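Local structure of PvdO (Pseudomonas aeruginosa, 5HHA) at residues Gly160-Ser165 with Ser261-Arg266; Phe171-Asp174 with Glu178-Ile181; Gly251-Glu256 with Gly275-Phe280. The protein binds calcium and probably takes part in chromophore maturation in the periplasm, with a domain resembling formylglycine-generating oxidases. One frame throughout, in Å; residues are numbered along the deposited sequence.

Interaction 1: residues Gly160-Ser165 with Ser261-Arg266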
loop_
_atom_site.group_PDB
_atom_site.type_symbol
_atom_site.label_atom_id
_atom_site.label_comp_id
_atom_site.label_asym_id
_atom_site.label_seq_id
_atom_site.Cartn_x
_atom_site.Cartn_y
_atom_site.Cartn_z
ATOM N N GLY A 160 -0.082 7.520 -6.051
ATOM C CA GLY A 160 -0.692 6.386 -6.723
ATOM C C GLY A 160 -2.116 6.128 -6.296
ATOM O O GLY A 160 -2.939 5.668 -7.096
ATOM N N ALA A 161 -2.435 6.425 -5.039
ATOM C CA ALA A 161 -3.792 6.310 -4.542
ATOM C C ALA A 161 -4.683 7.370 -5.171
ATOM O O ALA A 161 -5.817 7.081 -5.543
ATOM C CB ALA A 161 -3.825 6.437 -3.020
ATOM N N ARG A 162 -4.194 8.603 -5.251
ATOM C CA ARG A 162 -5.029 9.701 -5.715
ATOM C C ARG A 162 -5.285 9.669 -7.212
ATOM O O ARG A 162 -6.383 10.018 -7.673
ATOM C CB ARG A 162 -4.400 11.038 -5.382
ATOM C CG ARG A 162 -4.398 11.364 -3.904
ATOM C CD ARG A 162 -3.826 12.772 -3.648
ATOM N NE ARG A 162 -3.949 13.144 -2.239
ATOM C CZ ARG A 162 -5.101 13.479 -1.668
ATOM N NH1 ARG A 162 -6.198 13.580 -2.377
ATOM N NH2 ARG A 162 -5.149 13.704 -0.372
ATOM N N ALA A 163 -4.266 9.301 -7.993
ATOM C CA ALA A 163 -4.398 9.272 -9.457
ATOM C C ALA A 163 -4.981 10.582 -9.999
ATOM O O ALA A 163 -5.849 10.576 -10.887
ATOM C CB ALA A 163 -5.226 8.078 -9.900
ATOM N N GLY A 164 -4.509 11.704 -9.464
ATOM C CA GLY A 164 -4.922 13.017 -9.935
ATOM C C GLY A 164 -6.036 13.655 -9.125
ATOM O O GLY A 164 -6.324 14.851 -9.309
ATOM N N SER A 165 -6.618 12.950 -8.178
ATOM C CA SER A 165 -7.770 13.464 -7.441
ATOM C C SER A 165 -7.339 14.236 -6.205
ATOM O O SER A 165 -6.339 13.911 -5.578
ATOM C CB SER A 165 -8.714 12.329 -7.076
ATOM O OG SER A 165 -8.088 11.437 -6.174
ATOM N N SER A 261 -9.988 5.363 4.990
ATOM C CA SER A 261 -9.622 4.961 3.646
ATOM C C SER A 261 -9.263 6.127 2.743
ATOM O O SER A 261 -8.815 5.919 1.605
ATOM C CB SER A 261 -10.774 4.197 2.996
ATOM O OG SER A 261 -10.896 2.892 3.544
ATOM N N ARG A 262 -9.416 7.347 3.248
ATOM C CA ARG A 262 -9.154 8.545 2.461
ATOM C C ARG A 262 -7.708 8.533 1.973
ATOM O O ARG A 262 -6.810 8.070 2.691
ATOM C CB ARG A 262 -9.370 9.767 3.351
ATOM C CG ARG A 262 -10.761 9.881 3.955
ATOM C CD ARG A 262 -10.885 10.970 5.032
ATOM N NE ARG A 262 -9.942 10.708 6.102
ATOM C CZ ARG A 262 -8.779 11.313 6.290
ATOM N NH1 ARG A 262 -8.454 12.423 5.628
ATOM N NH2 ARG A 262 -7.974 10.875 7.223
ATOM N N SER A 263 -7.465 9.108 0.799
ATOM C CA SER A 263 -6.142 9.055 0.192
ATOM C C SER A 263 -5.039 9.637 1.061
ATOM O O SER A 263 -3.872 9.238 0.930
ATOM C CB SER A 263 -6.158 9.770 -1.141
ATOM O OG SER A 263 -6.924 9.077 -2.101
ATOM N N GLY A 264 -5.355 10.626 1.896
ATOM C CA GLY A 264 -4.368 11.269 2.734
ATOM C C GLY A 264 -4.187 10.711 4.128
ATOM O O GLY A 264 -3.350 11.200 4.872
ATOM N N ASN A 265 -4.945 9.685 4.492
ATOM C CA ASN A 265 -4.819 9.093 5.823
ATOM C C ASN A 265 -3.419 8.551 6.049
ATOM O O ASN A 265 -2.871 7.894 5.151
ATOM C CB ASN A 265 -5.851 7.974 6.001
ATOM C CG ASN A 265 -6.070 7.596 7.488
ATOM O OD1 ASN A 265 -5.475 6.675 8.009
ATOM N ND2 ASN A 265 -6.941 8.299 8.123
ATOM N N ARG A 266 -2.875 8.753 7.241
ATOM C CA ARG A 266 -1.533 8.290 7.580
ATOM C C ARG A 266 -1.611 7.386 8.794
ATOM O O ARG A 266 -2.517 7.514 9.618
ATOM C CB ARG A 266 -0.606 9.476 7.926
ATOM C CG ARG A 266 -0.580 10.547 6.862
ATOM C CD ARG A 266 0.315 11.712 7.241
ATOM N NE ARG A 266 1.711 11.345 7.018
ATOM C CZ ARG A 266 2.756 12.005 7.516
ATOM N NH1 ARG A 266 2.573 13.067 8.290
ATOM N NH2 ARG A 266 3.987 11.610 7.227
HETATM O O HOH W 1 -8.337 10.799 -3.589
#
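Ser263 lays its CB on one face of the Arg162 guanidinium, 3.9 Å above the plane and over its centre, and this is the dense part of the contact. The same carbon also meets the root of the arginine chain, with Ser263 CB 3.6 Å from Arg162 CG. A chi1 of -70° puts that CG beside the backbone N, and the chain, extended from CG to NE, then carries the guanidinium past Ser263 CB to the backbone of Gly264, which NH2 approaches. Ser263 sits in a type I turn from Arg262 to Asn265. No direct hydrogen bond crosses between 160-165 and 261-266.

Arg162 ends helix 154-162. Ala163 leaves it with positive phi, and a type I' turn brings Ser165 back, so that Arg162 O accepts from Ser165 N at 3.0 Å and, in the conformer given, from Ser165 OG at 2.7 Å, the hydroxyl coming in the carbonyl plane on a lone pair. Arg162 NH1 reaches Ser165 O at 3.2 Å, meeting it from above its carbonyl plane, and also bonds Gly167 O, while NE forms a salt bridge with Glu158.

The looser side lies at the serine hydroxyls. A water there donates to Ser165 OG at 2.7 Å and lies 2.7 Å from Ser263 OG, a bridge that holds for that conformer of Ser165. The chemistry implies a division of labour: Glu158 and the carbonyls of Ser165 and Gly167 fix the orientation of the guanidinium, and the loop between strands 247-251 and 266-269 packs on it with Ser263 CB and Gly264, reaching Ser165 through one water.

Interaction 2: residues Phe171-Asp174 with Glu178-Ile181; sequences FPFD and EYSI
Phe173 pushes one corner of its ring down onto the face of Tyr179. CE1 is the bump: it stands over the centre of the tyrosine ring, 3.6 Å above its plane, and neighbouring CZ comes within 3.7 Å of Tyr179 CD2. The two planes are 46° apart, an oblique meeting in which the phenylalanine corner, rather than its flat side, rests on the flat face of the tyrosine. Backbone oxygens border the Phe173 ring as well: Glu178 O lies over one face, toward the rim, and Ser180 O at the edge, in plane. The second bump is Ile181 CG2, which touches both phenylalanines, 3.6 Å from Phe171 CE1, where it meets the ring edge in plane, and 4.0 Å from Phe173 CD1. With CG1 of Ile181 between the backbone N and the carbonyl carbon (chi1 62°), CG2 is the branch turned to these rings.

Both segments belong to the long connection from helix 154-162 to strand 218-221, where the chain doubles back on itself without forming strands. Across this fold Asp174 N gives a nearly straight bond (173°) to Ser180 O at 2.8 Å. In place of a direct return bond, a water accepts from Ser180 N at 2.9 Å and probably donates to Asp174 O. Ser180 OG donates to Asp174 OD2 at 2.7 Å, arriving from above the carboxylate plane, while OD1 takes the backbone N-H of Lys183; the carboxylate thus ties together both sides of the bend and the residues just beyond it.

Beyond the two segments, Phe171 stacks on His184 and meets His214 edge-to-face, and Tyr179 packs on Ile259 and Arg262. The side chain of Ile181 comes about 4 Å from that of Thr187, one of the calcium ligands.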
loop_
_atom_site.group_PDB
_atom_site.type_symbol
_atom_site.label_atom_id
_atom_site.label_comp_id
_atom_site.label_asym_id
_atom_site.label_seq_id
_atom_site.Cartn_x
_atom_site.Cartn_y
_atom_site.Cartn_z
ATOM N N PHE A 171 -13.028 8.059 -6.512
ATOM C CA PHE A 171 -14.261 7.465 -6.992
ATOM C C PHE A 171 -15.388 8.106 -6.214
ATOM O O PHE A 171 -15.165 8.661 -5.132
ATOM C CB PHE A 171 -14.252 5.948 -6.772
ATOM C CG PHE A 171 -13.772 5.532 -5.415
ATOM C CD1 PHE A 171 -14.596 5.648 -4.319
ATOM C CD2 PHE A 171 -12.482 5.043 -5.235
ATOM C CE1 PHE A 171 -14.152 5.269 -3.073
ATOM C CE2 PHE A 171 -12.028 4.665 -3.982
ATOM C CZ PHE A 171 -12.862 4.791 -2.913
ATOM N N PRO A 172 -16.609 8.025 -6.744
ATOM C CA PRO A 172 -17.764 8.559 -6.029
ATOM C C PRO A 172 -18.193 7.650 -4.877
ATOM O O PRO A 172 -17.912 6.458 -4.869
ATOM C CB PRO A 172 -18.856 8.589 -7.109
ATOM C CG PRO A 172 -18.465 7.539 -8.043
ATOM C CD PRO A 172 -16.982 7.507 -8.077
ATOM N N PHE A 173 -18.889 8.220 -3.905
ATOM C CA PHE A 173 -19.555 7.438 -2.874
ATOM C C PHE A 173 -20.630 6.541 -3.469
ATOM O O PHE A 173 -21.220 6.856 -4.520
ATOM C CB PHE A 173 -20.197 8.366 -1.835
ATOM C CG PHE A 173 -19.198 9.033 -0.922
ATOM C CD1 PHE A 173 -18.413 8.296 -0.063
ATOM C CD2 PHE A 173 -19.062 10.395 -0.935
ATOM C CE1 PHE A 173 -17.499 8.920 0.785
ATOM C CE2 PHE A 173 -18.148 11.018 -0.105
ATOM C CZ PHE A 173 -17.368 10.267 0.747
ATOM N N ASP A 174 -20.901 5.436 -2.809
ATOM C CA ASP A 174 -21.982 4.570 -3.242
ATOM C C ASP A 174 -23.282 5.345 -3.200
ATOM O O ASP A 174 -23.556 6.092 -2.259
ATOM C CB ASP A 174 -22.185 3.403 -2.274
ATOM C CG ASP A 174 -20.988 2.439 -2.151
ATOM O OD1 ASP A 174 -20.029 2.480 -2.931
ATOM O OD2 ASP A 174 -21.064 1.608 -1.221
ATOM N N GLU A 178 -24.790 7.721 2.983
ATOM C CA GLU A 178 -24.066 8.962 3.135
ATOM C C GLU A 178 -22.569 8.820 2.828
ATOM O O GLU A 178 -21.997 9.674 2.167
ATOM C CB GLU A 178 -24.286 9.515 4.543
ATOM C CG GLU A 178 -23.725 10.863 4.742
ATOM C CD GLU A 178 -24.027 11.483 6.124
ATOM O OE1 GLU A 178 -24.649 10.797 6.979
ATOM O OE2 GLU A 178 -23.622 12.664 6.328
ATOM N N TYR A 179 -21.926 7.778 3.348
ATOM C CA TYR A 179 -20.462 7.656 3.267
ATOM C C TYR A 179 -20.104 6.178 3.222
ATOM O O TYR A 179 -19.671 5.592 4.189
ATOM C CB TYR A 179 -19.810 8.402 4.458
ATOM C CG TYR A 179 -18.324 8.706 4.401
ATOM C CD1 TYR A 179 -17.354 7.702 4.380
ATOM C CD2 TYR A 179 -17.897 10.012 4.411
ATOM C CE1 TYR A 179 -16.011 8.014 4.341
ATOM C CE2 TYR A 179 -16.566 10.328 4.393
ATOM C CZ TYR A 179 -15.622 9.319 4.366
ATOM O OH TYR A 179 -14.292 9.612 4.335
ATOM N N SER A 180 -20.395 5.550 2.084
ATOM C CA SER A 180 -20.107 4.146 1.846
ATOM C C SER A 180 -19.277 4.057 0.594
ATOM O O SER A 180 -19.551 4.741 -0.402
ATOM C CB SER A 180 -21.408 3.375 1.694
ATOM O OG SER A 180 -21.165 2.012 1.413
ATOM N N ILE A 181 -18.242 3.225 0.647
ATOM C CA ILE A 181 -17.351 3.039 -0.494
ATOM C C ILE A 181 -17.271 1.556 -0.859
ATOM O O ILE A 181 -16.286 1.115 -1.453
ATOM C CB ILE A 181 -15.952 3.623 -0.215
ATOM C CG1 ILE A 181 -15.245 2.945 0.969
ATOM C CG2 ILE A 181 -16.054 5.116 0.027
ATOM C CD1 ILE A 181 -13.823 3.444 1.196
HETATM O O HOH W 2 -22.249 6.590 0.154
#

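Interaction 3: residues Gly251-Glu256 with Gly275-Phe280; sequences GNDWGE and GDWIGF
An Asx turn within a type I beta turn, Asp253 to Glu256, sets two side chains of the loop after strand 247-251 against the residues leading into strand 278-285, close to the calcium site. Asp253 OD1 accepts from Gly255 N at 2.8 Å, which helps fix the carboxylate, whose OD2 lies 3.5 Å from Trp277 CE3, obliquely to the ring. Asp253 CG packs on Trp277 CB at 3.6 Å.

Trp254 carries the polar link. Its CG sits between the backbone N and the carbonyl carbon (chi1 58°), which carries the indole across to Asp276, where its N-H is spent on a backbone carbonyl. The Tyr118 hydroxyl also donates to Asp276 O, and its ring meets that of Trp254 edge-to-face, as Phe196 does. The Asp276 carboxylate has its main partner in Arg109, by a salt bridge from OD2, while OD1 touches Trp254 CZ2 at 3.4 Å. The indole comes within about 5 Å of the bound calcium ion. Trp254 NE1 donates to Asp276 O at 3.1 Å and 165°, the oxygen near the indole plane but the nitrogen 41° out of the carbonyl plane.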
loop_
_atom_site.group_PDB
_atom_site.type_symbol
_atom_site.label_atom_id
_atom_site.label_comp_id
_atom_site.label_asym_id
_atom_site.label_seq_id
_atom_site.Cartn_x
_atom_site.Cartn_y
_atom_site.Cartn_z
ATOM N N GLY A 251 -2.796 3.347 3.429
ATOM C CA GLY A 251 -4.014 2.665 3.040
ATOM C C GLY A 251 -4.893 2.412 4.242
ATOM O O GLY A 251 -4.917 3.164 5.207
ATOM N N ASN A 252 -5.683 1.347 4.155
ATOM C CA ASN A 252 -6.607 0.999 5.233
ATOM C C ASN A 252 -6.954 -0.476 5.086
ATOM O O ASN A 252 -6.975 -0.988 3.970
ATOM C CB ASN A 252 -7.869 1.865 5.124
ATOM C CG ASN A 252 -8.700 1.851 6.377
ATOM O OD1 ASN A 252 -8.190 1.648 7.475
ATOM N ND2 ASN A 252 -9.977 2.138 6.225
ATOM N N ASP A 253 -7.251 -1.151 6.188
ATOM C CA ASP A 253 -7.500 -2.582 6.130
ATOM C C ASP A 253 -8.962 -2.975 6.274
ATOM O O ASP A 253 -9.842 -2.195 6.648
ATOM C CB ASP A 253 -6.639 -3.329 7.148
ATOM C CG ASP A 253 -7.031 -3.063 8.574
ATOM O OD1 ASP A 253 -7.928 -3.738 9.120
ATOM O OD2 ASP A 253 -6.389 -2.170 9.203
ATOM N N TRP A 254 -9.165 -4.246 5.964
ATOM C CA TRP A 254 -10.439 -4.933 6.017
ATOM C C TRP A 254 -11.204 -4.764 7.313
ATOM O O TRP A 254 -12.430 -4.922 7.314
ATOM C CB TRP A 254 -10.215 -6.427 5.760
ATOM C CG TRP A 254 -9.285 -7.091 6.714
ATOM C CD1 TRP A 254 -7.943 -7.288 6.552
ATOM C CD2 TRP A 254 -9.620 -7.662 7.985
ATOM N NE1 TRP A 254 -7.423 -7.926 7.621
ATOM C CE2 TRP A 254 -8.425 -8.185 8.526
ATOM C CE3 TRP A 254 -10.806 -7.780 8.719
ATOM C CZ2 TRP A 254 -8.379 -8.822 9.770
ATOM C CZ3 TRP A 254 -10.764 -8.424 9.958
ATOM C CH2 TRP A 254 -9.554 -8.928 10.475
ATOM N N GLY A 255 -10.538 -4.522 8.426
ATOM C CA GLY A 255 -11.216 -4.406 9.696
ATOM C C GLY A 255 -11.574 -2.995 10.121
ATOM O O GLY A 255 -12.145 -2.811 11.193
ATOM N N GLU A 256 -11.281 -2.011 9.290
ATOM C CA GLU A 256 -11.361 -0.613 9.677
ATOM C C GLU A 256 -12.461 0.118 8.939
ATOM O O GLU A 256 -12.847 -0.242 7.830
ATOM C CB GLU A 256 -10.034 0.059 9.331
ATOM C CG GLU A 256 -8.851 -0.429 10.145
ATOM C CD GLU A 256 -8.809 0.106 11.539
ATOM O OE1 GLU A 256 -8.794 1.358 11.717
ATOM O OE2 GLU A 256 -8.736 -0.762 12.455
ATOM N N GLY A 275 1.247 -8.025 10.915
ATOM C CA GLY A 275 -0.138 -8.331 11.208
ATOM C C GLY A 275 -0.861 -8.839 9.997
ATOM O O GLY A 275 -0.415 -8.690 8.876
ATOM N N ASP A 276 -2.039 -9.392 10.246
ATOM C CA ASP A 276 -2.900 -9.920 9.199
ATOM C C ASP A 276 -3.653 -8.814 8.432
ATOM O O ASP A 276 -4.529 -9.068 7.594
ATOM C CB ASP A 276 -3.869 -10.947 9.793
ATOM C CG ASP A 276 -4.895 -10.340 10.724
ATOM O OD1 ASP A 276 -5.086 -9.110 10.727
ATOM O OD2 ASP A 276 -5.562 -11.128 11.440
ATOM N N TRP A 277 -3.240 -7.571 8.718
ATOM C CA TRP A 277 -3.852 -6.364 8.187
ATOM C C TRP A 277 -2.817 -5.450 7.524
ATOM O O TRP A 277 -3.191 -4.386 7.044
ATOM C CB TRP A 277 -4.559 -5.622 9.324
ATOM C CG TRP A 277 -3.692 -5.317 10.482
ATOM C CD1 TRP A 277 -3.320 -6.149 11.503
ATOM C CD2 TRP A 277 -3.078 -4.060 10.751
ATOM N NE1 TRP A 277 -2.504 -5.489 12.382
ATOM C CE2 TRP A 277 -2.344 -4.200 11.944
ATOM C CE3 TRP A 277 -3.084 -2.812 10.108
ATOM C CZ2 TRP A 277 -1.635 -3.151 12.500
ATOM C CZ3 TRP A 277 -2.361 -1.774 10.666
ATOM C CH2 TRP A 277 -1.663 -1.948 11.845
ATOM N N ILE A 278 -1.540 -5.855 7.484
ATOM C CA ILE A 278 -0.499 -5.089 6.798
ATOM C C ILE A 278 0.144 -5.946 5.729
ATOM O O ILE A 278 0.718 -7.005 6.031
ATOM C CB ILE A 278 0.644 -4.552 7.741
ATOM C CG1 ILE A 278 0.085 -3.889 8.994
ATOM C CG2 ILE A 278 1.506 -3.592 6.949
ATOM C CD1 ILE A 278 1.171 -3.553 10.011
ATOM N N GLY A 279 0.039 -5.486 4.493
ATOM C CA GLY A 279 0.718 -6.078 3.348
ATOM C C GLY A 279 1.658 -5.034 2.742
ATOM O O GLY A 279 2.241 -4.223 3.469
ATOM N N PHE A 280 1.797 -5.039 1.413
ATOM C CA PHE A 280 2.772 -4.142 0.791
ATOM C C PHE A 280 2.654 -4.147 -0.697
ATOM O O PHE A 280 2.158 -5.109 -1.287
ATOM C CB PHE A 280 4.207 -4.502 1.177
ATOM C CG PHE A 280 4.660 -5.861 0.681
ATOM C CD1 PHE A 280 4.291 -7.031 1.341
ATOM C CD2 PHE A 280 5.510 -5.971 -0.416
ATOM C CE1 PHE A 280 4.746 -8.259 0.915
ATOM C CE2 PHE A 280 5.961 -7.205 -0.853
ATOM C CZ PHE A 280 5.591 -8.345 -0.179
#

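Interaction 2 is nested in the loop that interaction 1 closes, and interactions 1 and 3 interleave along the chain, with 251-256 before 261-266 and 275-280 after it. The centres of 1 and 2 are about 15 Å apart and those of 1 and 3 about 16 Å; 2 and 3, at about 20 Å, do not touch. Ser261 in the loop between strands 247-251 and 266-269 connects all of them: its CB packs on Ile181 CD1, and its OG probably bonds Asn252 ND2. Long irregular connections are thereby tied to one another within one sulfatase-modifying-factor-like domain, interactions 1 and 3 near strands 247-251, 266-269 and 278-285. Interaction 3 lies about 5 Å from the calcium ion by the Trp254 side chain, interaction 2 about 9 Å by that of Ile181.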